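Local atomic coordinates of DNA mismatch repair protein MLH3 (Saccharomyces cerevisiae S288C, PDB entry 6RMN), a protein that takes part in DNA mismatch repair as the partner of MLH1 in a MutL heterodimer, correcting insertion-deletion loops left by replication, damage or meiotic recombination. Residues A50-E53 and R54-E58. Sequence-based numbering, arbitrary orientation.
Sequences ACDE and RIRLE. With ZN (zinc ion), chain C; ZN (zinc ion), chain D.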
loop_
_atom_site.group_PDB
_atom_site.type_symbol
_atom_site.label_atom_id
_atom_site.label_comp_id
_atom_site.label_asym_id
_atom_site.label_seq_id
_atom_site.Cartn_x
_atom_site.Cartn_y
_atom_site.Cartn_z
ATOM N N ALA B 50 5.711 -14.565 6.012
ATOM C CA ALA B 50 4.666 -15.008 6.942
ATOM C C ALA B 50 3.303 -15.072 6.258
ATOM O O ALA B 50 2.559 -16.026 6.463
ATOM C CB ALA B 50 4.604 -14.073 8.145
ATOM N N CYS B 51 3.003 -14.066 5.425
ATOM C CA CYS B 51 1.788 -13.942 4.625
ATOM C C CYS B 51 1.635 -15.151 3.689
ATOM O O CYS B 51 0.606 -15.818 3.714
ATOM C CB CYS B 51 1.821 -12.633 3.836
ATOM S SG CYS B 51 0.400 -12.396 2.745
ATOM N N ASP B 52 2.666 -15.423 2.874
ATOM C CA ASP B 52 2.706 -16.518 1.913
ATOM C C ASP B 52 2.660 -17.889 2.608
ATOM O O ASP B 52 1.872 -18.754 2.202
ATOM C CB ASP B 52 3.947 -16.387 1.003
ATOM C CG ASP B 52 3.847 -17.167 -0.298
ATOM O OD1 ASP B 52 2.694 -17.472 -0.735
ATOM O OD2 ASP B 52 4.904 -17.459 -0.895
ATOM N N GLU B 53 3.471 -18.061 3.676
ATOM C CA GLU B 53 3.537 -19.275 4.501
ATOM C C GLU B 53 2.166 -19.603 5.114
ATOM O O GLU B 53 1.779 -20.771 5.112
ATOM C CB GLU B 53 4.598 -19.107 5.595
ATOM C CG GLU B 53 4.822 -20.309 6.490
ATOM C CD GLU B 53 5.869 -20.001 7.535
ATOM O OE1 GLU B 53 7.062 -19.894 7.170
ATOM O OE2 GLU B 53 5.489 -19.802 8.710
ATOM N N ARG B 54 1.432 -18.574 5.592
ATOM C CA ARG B 54 0.096 -18.707 6.158
ATOM C C ARG B 54 -0.923 -19.242 5.137
ATOM O O ARG B 54 -1.684 -20.171 5.450
ATOM C CB ARG B 54 -0.396 -17.369 6.729
ATOM C CG ARG B 54 -1.764 -17.480 7.398
ATOM C CD ARG B 54 -1.580 -18.140 8.735
ATOM N NE ARG B 54 -2.363 -19.348 8.876
ATOM C CZ ARG B 54 -2.391 -20.087 9.977
ATOM N NH1 ARG B 54 -1.655 -19.750 11.031
ATOM N NH2 ARG B 54 -3.147 -21.169 10.032
ATOM N N ILE B 55 -0.959 -18.617 3.943
ATOM C CA ILE B 55 -1.849 -18.999 2.841
ATOM C C ILE B 55 -1.564 -20.456 2.467
ATOM O O ILE B 55 -2.499 -21.229 2.249
ATOM C CB ILE B 55 -1.672 -18.050 1.596
ATOM C CG1 ILE B 55 -2.039 -16.581 1.935
ATOM C CG2 ILE B 55 -2.481 -18.550 0.378
ATOM C CD1 ILE B 55 -1.363 -15.534 1.055
ATOM N N ARG B 56 -0.268 -20.800 2.366
ATOM C CA ARG B 56 0.204 -22.120 1.966
ATOM C C ARG B 56 -0.145 -23.200 2.972
ATOM O O ARG B 56 -0.535 -24.286 2.554
ATOM C CB ARG B 56 1.703 -22.090 1.649
ATOM C CG ARG B 56 1.999 -21.471 0.297
ATOM C CD ARG B 56 3.485 -21.443 0.001
ATOM N NE ARG B 56 3.776 -20.759 -1.268
ATOM C CZ ARG B 56 3.782 -21.344 -2.464
ATOM N NH1 ARG B 56 3.519 -22.636 -2.580
ATOM N NH2 ARG B 56 4.042 -20.637 -3.553
ATOM N N LEU B 57 -0.053 -22.887 4.285
ATOM C CA LEU B 57 -0.381 -23.799 5.376
ATOM C C LEU B 57 -1.851 -24.154 5.380
ATOM O O LEU B 57 -2.190 -25.334 5.405
ATOM C CB LEU B 57 0.042 -23.243 6.754
ATOM C CG LEU B 57 -0.282 -24.160 7.942
ATOM C CD1 LEU B 57 0.672 -25.360 8.002
ATOM C CD2 LEU B 57 -0.320 -23.394 9.219
ATOM N N GLU B 58 -2.715 -23.148 5.328
ATOM C CA GLU B 58 -4.163 -23.351 5.312
ATOM C C GLU B 58 -4.637 -24.192 4.091
ATOM O O GLU B 58 -5.594 -24.959 4.233
ATOM C CB GLU B 58 -4.895 -22.012 5.438
ATOM C CG GLU B 58 -4.603 -21.328 6.766
ATOM C CD GLU B 58 -5.675 -20.394 7.286
ATOM O OE1 GLU B 58 -6.732 -20.288 6.626
ATOM O OE2 GLU B 58 -5.467 -19.781 8.359
HETATM ZN ZN ZN C . 8.972 -19.540 7.503
HETATM ZN ZN ZN D . 6.782 -19.131 10.527
#
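The endonuclease motif of MutL C-terminal domains, DQHA(X)2E(X)4E, begins with D47 at the end of strand 43-47 and runs into helix 48-69, where the turns A50-E53 and R54-E58 include both its glutamates, the metal-binding E53 and E58. Four i to i+4 backbone hydrogen bonds establish regular alpha-helix here, from R54 N to A50 O through to L57 N to E53 O, the latter 2.9 Å long. That last bond fixes the backbone of E53 in the helix, from which its side chain projects. With CG anti to the backbone N (chi1 -177°) and the chain extended beyond it, the carboxylate reaches the metals and splits its oxygens between two ions: E53 OE1 is 2.0 Å from the zinc of chain C, and E53 OE2 is 2.3 Å from the zinc of chain D. H49, C194 and a residue of the partner protein chain also bind the first ion, C225 and H227 the second; A226 N donates a further hydrogen bond to OE2.

On the residue before E53, D52 pairs with R56, four residues further along, in a long salt bridge, D52 OD1 to R56 NE 3.5 Å. The carboxylate and guanidinium planes are 74° apart, which excludes a flat, two-pronged pairing, and OD2 has a stronger partner in V198 N. Between C51 and I55 the contact is apolar, with SG 4.0 Å from I55 CD1. The bent chain of R54 brings NH2 to E58 OE2 at 3.2 Å, with L57 CD2 over one guanidinium face; H220 N and N221 N bind the two oxygens of E58.

A carboxylate shared by two zinc ions identifies E53 as a bridging ligand, and the added N-H bond from A226 probably helps fix the rotation of the group.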